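Local coordinates for poly-beta-1,6-N-acetyl-D-glucosamine export protein (Escherichia coli, PDB 4Y25) that exports the biofilm polysaccharide poly-beta-1,6-N-acetyl-D-glucosamine across the outer membrane of Escherichia coli, through the beta-barrel domain that makes up this chain, at residues E9-G14 / I35-P40; N228-I233 / Y256-S261; V265-A270 / D292-F297. All blocks are in the same frame, centred on the assembly; numbering follows the deposited sequence.

Interaction 1. Residues E9-G14 / I35-P40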
ATOM      1  N   GLU A   9      15.248  14.098   1.087  1.00106.14           N
ATOM      2  CA  GLU A   9      14.487  13.141   1.880  1.00104.64           C
ATOM      3  C   GLU A   9      14.846  11.692   1.557  1.00 91.36           C
ATOM      4  O   GLU A   9      14.850  11.286   0.395  1.00103.56           O
ATOM      5  CB  GLU A   9      12.986  13.366   1.674  1.00103.16           C
ATOM      6  CG  GLU A   9      12.095  12.328   2.335  1.00109.96           C
ATOM      7  CD  GLU A   9      10.623  12.682   2.241  1.00123.53           C
ATOM      8  OE1 GLU A   9       9.805  11.775   1.978  1.00136.34           O
ATOM      9  OE2 GLU A   9      10.282  13.867   2.436  1.00129.48           O
ATOM     10  N   LEU A  10      15.149  10.918   2.593  1.00 87.31           N
ATOM     11  CA  LEU A  10      15.373   9.487   2.437  1.00 83.36           C
ATOM     12  C   LEU A  10      14.178   8.701   2.959  1.00 78.99           C
ATOM     13  O   LEU A  10      13.787   8.842   4.115  1.00 70.89           O
ATOM     14  CB  LEU A  10      16.642   9.043   3.165  1.00 80.73           C
ATOM     15  CG  LEU A  10      16.798   7.524   3.314  1.00 92.93           C
ATOM     16  CD1 LEU A  10      16.902   6.838   1.955  1.00 97.95           C
ATOM     17  CD2 LEU A  10      17.994   7.176   4.192  1.00 85.47           C
ATOM     18  N   ARG A  11      13.598   7.875   2.100  1.00102.25           N
ATOM     19  CA  ARG A  11      12.517   7.001   2.521  1.00107.52           C
ATOM     20  C   ARG A  11      12.970   5.552   2.416  1.00 98.43           C
ATOM     21  O   ARG A  11      13.513   5.125   1.396  1.00 96.69           O
ATOM     22  CB  ARG A  11      11.252   7.252   1.690  1.00117.33           C
ATOM     23  CG  ARG A  11      10.537   5.995   1.215  1.00147.93           C
ATOM     24  CD  ARG A  11       9.160   6.307   0.641  1.00170.49           C
ATOM     25  NE  ARG A  11       8.328   7.062   1.576  1.00173.43           N
ATOM     26  CZ  ARG A  11       8.038   8.354   1.452  1.00161.54           C
ATOM     27  NH1 ARG A  11       8.510   9.050   0.425  1.00145.78           N
ATOM     28  NH2 ARG A  11       7.272   8.950   2.356  1.00156.07           N
ATOM     29  N   ILE A  12      12.774   4.809   3.496  1.00 89.56           N
ATOM     30  CA  ILE A  12      13.088   3.389   3.519  1.00 89.45           C
ATOM     31  C   ILE A  12      11.932   2.643   4.171  1.00 77.49           C
ATOM     32  O   ILE A  12      11.485   2.993   5.262  1.00 88.46           O
ATOM     33  CB  ILE A  12      14.414   3.105   4.263  1.00108.13           C
ATOM     34  CG1 ILE A  12      14.574   1.607   4.524  1.00127.58           C
ATOM     35  CG2 ILE A  12      14.489   3.886   5.564  1.00101.26           C
ATOM     36  CD1 ILE A  12      14.856   0.803   3.280  1.00142.38           C
ATOM     37  N   ALA A  13      11.427   1.630   3.479  1.00 80.61           N
ATOM     38  CA  ALA A  13      10.276   0.881   3.962  1.00 74.93           C
ATOM     39  C   ALA A  13      10.462  -0.598   3.679  1.00 85.73           C
ATOM     40  O   ALA A  13      11.034  -0.975   2.655  1.00 89.68           O
ATOM     41  CB  ALA A  13       8.996   1.392   3.319  1.00 62.08           C
ATOM     42  N   GLY A  14       9.978  -1.437   4.586  1.00 77.35           N
ATOM     43  CA  GLY A  14      10.186  -2.862   4.452  1.00 72.06           C
ATOM     44  C   GLY A  14       9.064  -3.720   4.990  1.00 71.64           C
ATOM     45  O   GLY A  14       8.326  -3.322   5.890  1.00 80.43           O
ATOM     46  N   ILE A  35      14.357   4.744  -1.099  1.00109.52           N
ATOM     47  CA  ILE A  35      14.263   5.822  -2.081  1.00102.60           C
ATOM     48  C   ILE A  35      14.774   7.138  -1.503  1.00 95.17           C
ATOM     49  O   ILE A  35      14.429   7.506  -0.380  1.00 96.48           O
ATOM     50  CB  ILE A  35      12.809   6.022  -2.564  1.00 95.22           C
ATOM     51  CG1 ILE A  35      12.281   4.752  -3.234  1.00108.97           C
ATOM     52  CG2 ILE A  35      12.718   7.194  -3.530  1.00 93.59           C
ATOM     53  CD1 ILE A  35      10.847   4.862  -3.698  1.00123.26           C
ATOM     54  N   VAL A  36      15.597   7.846  -2.271  1.00 76.57           N
ATOM     55  CA  VAL A  36      16.087   9.151  -1.842  1.00100.48           C
ATOM     56  C   VAL A  36      15.617  10.273  -2.769  1.00102.15           C
ATOM     57  O   VAL A  36      15.790  10.208  -3.987  1.00107.83           O
ATOM     58  CB  VAL A  36      17.628   9.174  -1.753  1.00109.20           C
ATOM     59  CG1 VAL A  36      18.253   8.559  -2.999  1.00127.35           C
ATOM     60  CG2 VAL A  36      18.129  10.596  -1.527  1.00 75.40           C
ATOM     61  N   TYR A  37      15.007  11.296  -2.181  1.00100.78           N
ATOM     62  CA  TYR A  37      14.583  12.473  -2.927  1.00 95.08           C
ATOM     63  C   TYR A  37      15.631  13.574  -2.843  1.00 93.84           C
ATOM     64  O   TYR A  37      16.249  13.776  -1.796  1.00 84.03           O
ATOM     65  CB  TYR A  37      13.244  12.992  -2.401  1.00 92.10           C
ATOM     66  CG  TYR A  37      12.065  12.098  -2.702  1.00106.08           C
ATOM     67  CD1 TYR A  37      11.783  10.997  -1.906  1.00111.39           C
ATOM     68  CD2 TYR A  37      11.225  12.360  -3.778  1.00103.00           C
ATOM     69  CE1 TYR A  37      10.704  10.177  -2.174  1.00112.08           C
ATOM     70  CE2 TYR A  37      10.143  11.546  -4.054  1.00107.15           C
ATOM     71  CZ  TYR A  37       9.886  10.456  -3.249  1.00121.04           C
ATOM     72  OH  TYR A  37       8.810   9.640  -3.514  1.00131.05           O
ATOM     73  N   SER A  38      15.830  14.280  -3.952  1.00 90.16           N
ATOM     74  CA  SER A  38      16.696  15.452  -3.976  1.00 90.20           C
ATOM     75  C   SER A  38      15.998  16.604  -3.255  1.00101.22           C
ATOM     76  O   SER A  38      14.805  16.511  -2.956  1.00 97.50           O
ATOM     77  CB  SER A  38      17.035  15.839  -5.421  1.00107.20           C
ATOM     78  OG  SER A  38      15.890  16.311  -6.112  1.00113.36           O
ATOM     79  N   PRO A  39      16.733  17.690  -2.953  1.00118.53           N
ATOM     80  CA  PRO A  39      16.041  18.876  -2.435  1.00113.75           C
ATOM     81  C   PRO A  39      15.105  19.451  -3.492  1.00124.60           C
ATOM     82  O   PRO A  39      15.184  19.026  -4.646  1.00120.84           O
ATOM     83  CB  PRO A  39      17.188  19.846  -2.123  1.00 96.98           C
ATOM     84  CG  PRO A  39      18.386  18.983  -1.959  1.00 97.40           C
ATOM     85  CD  PRO A  39      18.196  17.851  -2.919  1.00117.61           C
ATOM     86  N   PRO A  40      14.221  20.387  -3.110  1.00131.89           N
ATOM     87  CA  PRO A  40      13.439  21.045  -4.160  1.00121.45           C
ATOM     88  C   PRO A  40      14.373  21.700  -5.170  1.00128.40           C
ATOM     89  O   PRO A  40      14.844  22.812  -4.930  1.00128.57           O
ATOM     90  CB  PRO A  40      12.608  22.082  -3.393  1.00107.50           C
ATOM     91  CG  PRO A  40      13.298  22.242  -2.074  1.00119.83           C
ATOM     92  CD  PRO A  40      13.892  20.903  -1.771  1.00128.26           C
TER
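Glu9 to Arg11 and Ile35 to Tyr37 pair in the first beta hairpin of the PgaA membrane barrel, at the end of the hairpin away from the loop that joins strands 8-20 and 30-37. The strands run antiparallel at 164°, and Glu9/Tyr37 and Arg11/Ile35 are both hydrogen-bonded pairs. Tyr37 N gives a straight bond to Glu9 O (2.6 Å), whereas the return bond from Glu9 N to Tyr37 O is longer at 3.1 Å and comes in tilted from the carbonyl plane. Arg11 and Ile35 exchange bonds in both directions, Ile35 N reaching Arg11 O at 2.7 Å.

Between them lies the non-hydrogen-bonded pair Leu10/Val36, on the outer surface of the barrel. Here Leu10 CD1 rests against the backbone, 3.5 Å from Ile35 O, and only loosely touches Val36 CB. Leu10 also packs on Phe295 and Phe297 of the last strand, which closes the barrel beside strand 8-20.

Glu9, Arg11 and Tyr37 point to the inside. The Glu9 side chain is extended, with CG opposite the backbone N (chi1 174°), and its carboxylate has two basic partners: OE1 makes a salt bridge to Arg11 NH1 at 3.4 Å, and OE2 makes one to Arg296. Tyr37 CG lies beside its own backbone N, which leans the ring back along its strand toward Arg11. The guanidinium and ring planes stand almost perpendicular, 89° apart, and Tyr37 CE1 sits at the guanidinium edge, 3.6 Å from Arg11 NH1.

Interaction 2. Residues N228-I233 / Y256-S261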
ATOM      1  N   ASN A 228       7.665  17.045  18.606  1.00109.46           N
ATOM      2  CA  ASN A 228       8.055  15.642  18.439  1.00108.18           C
ATOM      3  C   ASN A 228       7.315  14.731  19.418  1.00102.60           C
ATOM      4  O   ASN A 228       7.108  15.093  20.574  1.00100.84           O
ATOM      5  CB  ASN A 228       9.573  15.475  18.583  1.00108.02           C
ATOM      6  CG  ASN A 228      10.173  16.417  19.594  1.00110.52           C
ATOM      7  OD1 ASN A 228       9.516  16.814  20.552  1.00131.37           O
ATOM      8  ND2 ASN A 228      11.430  16.787  19.385  1.00106.65           N
ATOM      9  N   SER A 229       6.915  13.550  18.947  1.00 93.83           N
ATOM     10  CA  SER A 229       5.987  12.710  19.703  1.00 94.55           C
ATOM     11  C   SER A 229       6.199  11.207  19.528  1.00 87.34           C
ATOM     12  O   SER A 229       7.063  10.764  18.768  1.00 73.46           O
ATOM     13  CB  SER A 229       4.550  13.057  19.311  1.00 99.45           C
ATOM     14  OG  SER A 229       4.372  12.947  17.910  1.00 96.61           O
ATOM     15  N   TRP A 230       5.382  10.436  20.240  1.00 88.23           N
ATOM     16  CA  TRP A 230       5.453   8.979  20.237  1.00 81.20           C
ATOM     17  C   TRP A 230       4.073   8.382  20.491  1.00 69.72           C
ATOM     18  O   TRP A 230       3.492   8.589  21.555  1.00 87.54           O
ATOM     19  CB  TRP A 230       6.437   8.491  21.303  1.00 90.29           C
ATOM     20  CG  TRP A 230       6.591   7.002  21.360  1.00 89.26           C
ATOM     21  CD1 TRP A 230       6.365   6.111  20.349  1.00 93.18           C
ATOM     22  CD2 TRP A 230       7.000   6.227  22.492  1.00 83.09           C
ATOM     23  NE1 TRP A 230       6.611   4.831  20.782  1.00 80.37           N
ATOM     24  CE2 TRP A 230       7.004   4.875  22.094  1.00 89.71           C
ATOM     25  CE3 TRP A 230       7.366   6.545  23.803  1.00 90.55           C
ATOM     26  CZ2 TRP A 230       7.359   3.842  22.960  1.00102.51           C
ATOM     27  CZ3 TRP A 230       7.719   5.520  24.661  1.00 84.48           C
ATOM     28  CH2 TRP A 230       7.712   4.185  24.236  1.00 96.90           C
ATOM     29  N   GLU A 231       3.546   7.640  19.522  1.00 76.85           N
ATOM     30  CA  GLU A 231       2.211   7.066  19.667  1.00 92.15           C
ATOM     31  C   GLU A 231       2.175   5.566  19.379  1.00 84.66           C
ATOM     32  O   GLU A 231       3.040   5.036  18.684  1.00 80.66           O
ATOM     33  CB  GLU A 231       1.219   7.783  18.748  1.00 86.50           C
ATOM     34  CG  GLU A 231       1.477   7.569  17.266  1.00 97.74           C
ATOM     35  CD  GLU A 231       0.304   7.988  16.396  1.00113.26           C
ATOM     36  OE1 GLU A 231      -0.771   8.299  16.952  1.00113.91           O
ATOM     37  OE2 GLU A 231       0.456   8.007  15.156  1.00114.02           O
ATOM     38  N   GLN A 232       1.170   4.886  19.921  1.00 71.55           N
ATOM     39  CA  GLN A 232       0.942   3.484  19.595  1.00 81.77           C
ATOM     40  C   GLN A 232      -0.368   3.323  18.835  1.00 81.11           C
ATOM     41  O   GLN A 232      -1.352   4.016  19.102  1.00 63.20           O
ATOM     42  CB  GLN A 232       0.928   2.614  20.852  1.00 64.05           C
ATOM     43  CG  GLN A 232      -0.197   2.926  21.813  1.00 81.79           C
ATOM     44  CD  GLN A 232      -0.206   2.000  23.006  1.00 97.68           C
ATOM     45  OE1 GLN A 232       0.619   1.091  23.106  1.00 94.73           O
ATOM     46  NE2 GLN A 232      -1.140   2.225  23.923  1.00100.17           N
ATOM     47  N   ILE A 233      -0.374   2.398  17.885  1.00 79.17           N
ATOM     48  CA  ILE A 233      -1.533   2.191  17.036  1.00 68.06           C
ATOM     49  C   ILE A 233      -2.107   0.795  17.225  1.00 66.28           C
ATOM     50  O   ILE A 233      -1.422  -0.200  17.001  1.00 80.47           O
ATOM     51  CB  ILE A 233      -1.176   2.391  15.555  1.00 63.81           C
ATOM     52  CG1 ILE A 233      -0.458   3.729  15.361  1.00 70.02           C
ATOM     53  CG2 ILE A 233      -2.426   2.300  14.697  1.00 54.82           C
ATOM     54  CD1 ILE A 233       0.374   3.799  14.100  1.00 91.58           C
ATOM     55  N   TYR A 256      -0.835  -4.071  15.580  1.00 57.71           N
ATOM     56  CA  TYR A 256      -0.269  -3.234  16.627  1.00 65.56           C
ATOM     57  C   TYR A 256       1.016  -2.589  16.140  1.00 63.94           C
ATOM     58  O   TYR A 256       1.889  -3.261  15.589  1.00 65.64           O
ATOM     59  CB  TYR A 256       0.005  -4.027  17.902  1.00 57.79           C
ATOM     60  CG  TYR A 256       0.634  -3.168  18.972  1.00 69.91           C
ATOM     61  CD1 TYR A 256      -0.149  -2.355  19.781  1.00 75.40           C
ATOM     62  CD2 TYR A 256       2.011  -3.143  19.153  1.00 78.47           C
ATOM     63  CE1 TYR A 256       0.422  -1.555  20.755  1.00 86.54           C
ATOM     64  CE2 TYR A 256       2.592  -2.346  20.121  1.00 71.35           C
ATOM     65  CZ  TYR A 256       1.793  -1.554  20.919  1.00 78.59           C
ATOM     66  OH  TYR A 256       2.371  -0.759  21.883  1.00 79.34           O
ATOM     67  N   GLY A 257       1.134  -1.286  16.356  1.00 63.09           N
ATOM     68  CA  GLY A 257       2.289  -0.550  15.884  1.00 67.93           C
ATOM     69  C   GLY A 257       2.584   0.691  16.699  1.00 63.29           C
ATOM     70  O   GLY A 257       1.790   1.087  17.553  1.00 64.63           O
ATOM     71  N   GLN A 258       3.738   1.298  16.441  1.00 72.95           N
ATOM     72  CA  GLN A 258       4.116   2.540  17.105  1.00 70.06           C
ATOM     73  C   GLN A 258       4.749   3.524  16.137  1.00 71.31           C
ATOM     74  O   GLN A 258       5.376   3.126  15.157  1.00 65.85           O
ATOM     75  CB  GLN A 258       5.070   2.266  18.262  1.00 66.45           C
ATOM     76  CG  GLN A 258       4.397   1.649  19.468  1.00 81.51           C
ATOM     77  CD  GLN A 258       5.384   1.231  20.533  1.00 86.78           C
ATOM     78  OE1 GLN A 258       6.481   1.784  20.638  1.00 82.76           O
ATOM     79  NE2 GLN A 258       5.003   0.240  21.328  1.00 83.13           N
ATOM     80  N   ARG A 259       4.577   4.810  16.426  1.00 94.35           N
ATOM     81  CA  ARG A 259       5.118   5.880  15.597  1.00 77.00           C
ATOM     82  C   ARG A 259       6.020   6.808  16.402  1.00 81.91           C
ATOM     83  O   ARG A 259       5.726   7.128  17.555  1.00 74.94           O
ATOM     84  CB  ARG A 259       3.985   6.686  14.960  1.00 86.74           C
ATOM     85  CG  ARG A 259       3.396   6.071  13.708  1.00 94.45           C
ATOM     86  CD  ARG A 259       4.224   6.444  12.494  1.00 82.06           C
ATOM     87  NE  ARG A 259       3.933   5.589  11.350  1.00 89.52           N
ATOM     88  CZ  ARG A 259       4.629   5.599  10.218  1.00 91.68           C
ATOM     89  NH1 ARG A 259       5.659   6.422  10.077  1.00 90.24           N
ATOM     90  NH2 ARG A 259       4.294   4.785   9.228  1.00113.12           N
ATOM     91  N   ILE A 260       7.118   7.231  15.785  1.00 92.68           N
ATOM     92  CA  ILE A 260       8.001   8.237  16.366  1.00 88.17           C
ATOM     93  C   ILE A 260       8.183   9.389  15.385  1.00 88.63           C
ATOM     94  O   ILE A 260       8.514   9.176  14.219  1.00 83.91           O
ATOM     95  CB  ILE A 260       9.382   7.655  16.733  1.00 87.64           C
ATOM     96  CG1 ILE A 260       9.323   6.946  18.085  1.00103.42           C
ATOM     97  CG2 ILE A 260      10.432   8.755  16.798  1.00 98.73           C
ATOM     98  CD1 ILE A 260       9.280   7.891  19.263  1.00102.59           C
ATOM     99  N   SER A 261       7.943  10.607  15.856  1.00 82.96           N
ATOM    100  CA  SER A 261       8.208  11.796  15.061  1.00 79.06           C
ATOM    101  C   SER A 261       9.199  12.666  15.818  1.00 91.21           C
ATOM    102  O   SER A 261       8.997  12.936  16.998  1.00 86.96           O
ATOM    103  CB  SER A 261       6.917  12.563  14.774  1.00 73.63           C
ATOM    104  OG  SER A 261       7.188  13.764  14.075  1.00114.12           O
TER
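Ser229 to Ile233 run antiparallel to Gly257 to Ser261, the strand axes 4.3 Å apart and at 163°, with paired backbone bonds at Ser229/Ser261, Glu231/Arg259 and Ile233/Gly257. The outer surface carries a chain of polar groups along the two strands. Trp230 NE1 donates to Gln258 OE1 (3.1 Å); the oxygen lies in the indole plane, but the N-H meets it from above the amide plane, not along a lone pair, and the bond bends. The other end of the same amide, Gln258 NE2, donates to Tyr256 OH at 2.9 Å. That hydroxyl in turn donates to Gln232 OE1, 2.8 Å away and in the amide plane, with ring and amide turned 79° apart; the phenol is thereby held from two sides. Ile260 CD1 packs obliquely on the indole, 3.5 Å from Trp230 CG.

On the inner side Glu231 and Arg259 lie alongside each other through their alkyl parts, Glu231 CG being 3.5 Å from Arg259 CB. Arg259 then bends at chi2 (-84°), away from Glu231, and its guanidinium makes salt bridges to Asp267 and Asp292 on the next two strands. Alternate residues facing surface and lumen, with tryptophan and tyrosine outside, are typical of an outer-membrane beta-barrel hairpin.

Interaction 3. Residues V265-A270 / D292-F297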
ATOM      1  N   VAL A 265      12.236  15.831  11.186  1.00105.68           N
ATOM      2  CA  VAL A 265      13.403  15.358  10.454  1.00 97.66           C
ATOM      3  C   VAL A 265      13.472  13.832  10.537  1.00 90.40           C
ATOM      4  O   VAL A 265      14.012  13.164   9.652  1.00 87.62           O
ATOM      5  CB  VAL A 265      14.696  15.997  11.010  1.00101.87           C
ATOM      6  CG1 VAL A 265      15.936  15.375  10.391  1.00117.59           C
ATOM      7  CG2 VAL A 265      14.678  17.496  10.772  1.00 97.13           C
ATOM      8  N   ILE A 266      12.896  13.286  11.604  1.00 86.63           N
ATOM      9  CA  ILE A 266      12.816  11.842  11.783  1.00 79.21           C
ATOM     10  C   ILE A 266      11.369  11.379  11.861  1.00 74.97           C
ATOM     11  O   ILE A 266      10.602  11.867  12.691  1.00 77.11           O
ATOM     12  CB  ILE A 266      13.533  11.383  13.067  1.00 90.05           C
ATOM     13  CG1 ILE A 266      14.979  11.885  13.100  1.00100.97           C
ATOM     14  CG2 ILE A 266      13.477   9.867  13.188  1.00 94.52           C
ATOM     15  CD1 ILE A 266      15.861  11.278  12.044  1.00114.43           C
ATOM     16  N   ASP A 267      10.993  10.441  10.996  1.00 74.98           N
ATOM     17  CA  ASP A 267       9.722   9.744  11.152  1.00 79.49           C
ATOM     18  C   ASP A 267       9.917   8.246  10.962  1.00 88.43           C
ATOM     19  O   ASP A 267      10.448   7.800   9.944  1.00 84.63           O
ATOM     20  CB  ASP A 267       8.669  10.260  10.172  1.00 88.96           C
ATOM     21  CG  ASP A 267       7.330   9.565  10.346  1.00118.93           C
ATOM     22  OD1 ASP A 267       7.115   8.506   9.713  1.00113.33           O
ATOM     23  OD2 ASP A 267       6.497  10.069  11.128  1.00133.48           O
ATOM     24  N   ALA A 268       9.479   7.475  11.951  1.00 84.58           N
ATOM     25  CA  ALA A 268       9.637   6.028  11.919  1.00 90.35           C
ATOM     26  C   ALA A 268       8.416   5.333  12.504  1.00 78.67           C
ATOM     27  O   ALA A 268       7.756   5.857  13.402  1.00 79.94           O
ATOM     28  CB  ALA A 268      10.893   5.616  12.671  1.00 78.47           C
ATOM     29  N   GLY A 269       8.125   4.145  11.990  1.00 73.38           N
ATOM     30  CA  GLY A 269       7.000   3.368  12.467  1.00 77.25           C
ATOM     31  C   GLY A 269       7.165   1.904  12.125  1.00 68.74           C
ATOM     32  O   GLY A 269       7.727   1.562  11.086  1.00 75.57           O
ATOM     33  N   ALA A 270       6.683   1.037  13.008  1.00 64.69           N
ATOM     34  CA  ALA A 270       6.728  -0.400  12.772  1.00 58.73           C
ATOM     35  C   ALA A 270       5.433  -1.025  13.244  1.00 61.98           C
ATOM     36  O   ALA A 270       4.965  -0.733  14.341  1.00 76.55           O
ATOM     37  CB  ALA A 270       7.917  -1.028  13.480  1.00 49.57           C
ATOM     38  N   ASP A 292       8.594   1.565   8.205  1.00 79.53           N
ATOM     39  CA  ASP A 292       8.945   2.640   7.289  1.00 75.55           C
ATOM     40  C   ASP A 292       9.689   3.728   8.044  1.00 79.05           C
ATOM     41  O   ASP A 292       9.397   4.003   9.209  1.00 78.62           O
ATOM     42  CB  ASP A 292       7.699   3.222   6.619  1.00 66.34           C
ATOM     43  CG  ASP A 292       6.809   3.970   7.593  1.00 87.14           C
ATOM     44  OD1 ASP A 292       7.063   5.169   7.835  1.00113.81           O
ATOM     45  OD2 ASP A 292       5.852   3.361   8.115  1.00113.24           O
ATOM     46  N   MET A 293      10.657   4.343   7.379  1.00 81.44           N
ATOM     47  CA  MET A 293      11.404   5.439   7.972  1.00 91.27           C
ATOM     48  C   MET A 293      11.621   6.539   6.952  1.00 83.41           C
ATOM     49  O   MET A 293      11.935   6.270   5.792  1.00 84.05           O
ATOM     50  CB  MET A 293      12.750   4.958   8.517  1.00105.45           C
ATOM     51  CG  MET A 293      12.658   4.107   9.771  1.00112.35           C
ATOM     52  SD  MET A 293      14.282   3.588  10.359  1.00123.12           S
ATOM     53  CE  MET A 293      14.800   2.518   9.020  1.00105.36           C
ATOM     54  N   THR A 294      11.437   7.780   7.383  1.00 84.92           N
ATOM     55  CA  THR A 294      11.726   8.919   6.528  1.00102.72           C
ATOM     56  C   THR A 294      12.683   9.861   7.244  1.00 89.82           C
ATOM     57  O   THR A 294      12.443  10.255   8.386  1.00 89.33           O
ATOM     58  CB  THR A 294      10.448   9.684   6.119  1.00108.60           C
ATOM     59  OG1 THR A 294       9.953  10.434   7.235  1.00129.51           O
ATOM     60  CG2 THR A 294       9.372   8.719   5.635  1.00 92.37           C
ATOM     61  N   PHE A 295      13.775  10.205   6.571  1.00 85.15           N
ATOM     62  CA  PHE A 295      14.750  11.133   7.124  1.00 94.03           C
ATOM     63  C   PHE A 295      14.926  12.323   6.195  1.00 90.72           C
ATOM     64  O   PHE A 295      14.669  12.225   4.996  1.00 96.32           O
ATOM     65  CB  PHE A 295      16.091  10.437   7.350  1.00104.29           C
ATOM     66  CG  PHE A 295      15.977   9.127   8.066  1.00115.51           C
ATOM     67  CD1 PHE A 295      15.609   9.082   9.397  1.00120.97           C
ATOM     68  CD2 PHE A 295      16.240   7.938   7.407  1.00128.57           C
ATOM     69  CE1 PHE A 295      15.502   7.877  10.062  1.00128.38           C
ATOM     70  CE2 PHE A 295      16.134   6.728   8.065  1.00128.22           C
ATOM     71  CZ  PHE A 295      15.765   6.698   9.395  1.00126.44           C
ATOM     72  N   ARG A 296      15.355  13.448   6.755  1.00 99.46           N
ATOM     73  CA  ARG A 296      15.625  14.642   5.965  1.00100.96           C
ATOM     74  C   ARG A 296      17.009  15.164   6.313  1.00102.49           C
ATOM     75  O   ARG A 296      17.378  15.212   7.483  1.00 90.42           O
ATOM     76  CB  ARG A 296      14.554  15.703   6.205  1.00115.05           C
ATOM     77  CG  ARG A 296      13.140  15.164   6.055  1.00104.66           C
ATOM     78  CD  ARG A 296      12.097  16.260   6.133  1.00118.42           C
ATOM     79  NE  ARG A 296      12.183  17.184   5.006  1.00137.92           N
ATOM     80  CZ  ARG A 296      11.640  16.957   3.813  1.00130.14           C
ATOM     81  NH1 ARG A 296      10.979  15.830   3.587  1.00141.51           N
ATOM     82  NH2 ARG A 296      11.761  17.853   2.844  1.00116.99           N
ATOM     83  N   PHE A 297      17.775  15.556   5.300  1.00132.11           N
ATOM     84  CA  PHE A 297      19.202  15.772   5.499  1.00127.63           C
ATOM     85  C   PHE A 297      19.867  16.642   4.439  1.00154.55           C
ATOM     86  O   PHE A 297      19.236  17.481   3.799  1.00156.12           O
ATOM     87  CB  PHE A 297      19.917  14.419   5.545  1.00114.99           C
ATOM     88  CG  PHE A 297      19.862  13.666   4.243  1.00115.68           C
ATOM     89  CD1 PHE A 297      18.722  12.971   3.880  1.00119.22           C
ATOM     90  CD2 PHE A 297      20.949  13.657   3.382  1.00118.07           C
ATOM     91  CE1 PHE A 297      18.666  12.289   2.681  1.00127.79           C
ATOM     92  CE2 PHE A 297      20.899  12.984   2.183  1.00113.32           C
ATOM     93  CZ  PHE A 297      19.759  12.295   1.832  1.00127.02           C
TER
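Val265 precedes strand 266-278 and holds strand 283-297 only weakly: its O accepts a bent bond from Arg296 N at 3.2 Å. With Ile266 it forms a classic beta bulge opposite the end of strand 247-262. Ile266 reaches over the outer surface, its CD1 meeting the edge of the Phe295 ring at CD1, 3.4 Å away.

Asp267 turns inward and is hydrogen-bonded both ways to Thr294, Thr294 N to Asp267 O being 2.7 Å and lying in the carbonyl plane. Its side chain runs alongside that of Thr294, CB against OG1. A chi1 of -179° swings the Asp267 carboxylate to the carbonyl side of its CB, along the strand toward Asp292, whose carboxylate is nearly coplanar with it, 19° apart. Asp267 OD1 and Asp292 OD1 come within 3.8 Å. Arg259 forms salt bridges with both, which probably offsets the repulsion.

Ala268 returns to the outside, its CB packed on Met293 CG at 3.7 Å. Gly269, with no side chain to place beside the Asp292 carboxylate, closes the register with bonds in both directions, Asp292 N to Gly269 O measuring 3.0 Å.

The hairpin is the last of the barrel. Strand 266-278 bonds on its other side to strand 247-262, through Ala268 with Ile260 and Ala270 with Gln258, while strand 283-297 pairs with strand 8-20, Met293 packing on Ile12 and Thr294 on Arg11.

In the fold
All three contacts belong to one antiparallel barrel of 16 strands, and each joins the two strands of a hairpin. Along the chain they come in series, interaction 1, then 2, then 3. Around the wall, however, interaction 3 lies between the others: strand 266-278 neighbours strand 247-262 of interaction 2, and strand 283-297 neighbours strand 8-20 of interaction 1, where the barrel closes. The centres of interactions 1 and 3 are about 9 Å apart and those of 2 and 3 about 12 Å; interactions 1 and 2 do not touch. Salt bridges across both interfaces connect the three on the inner face, giving a charged lining consistent with a polysaccharide export channel.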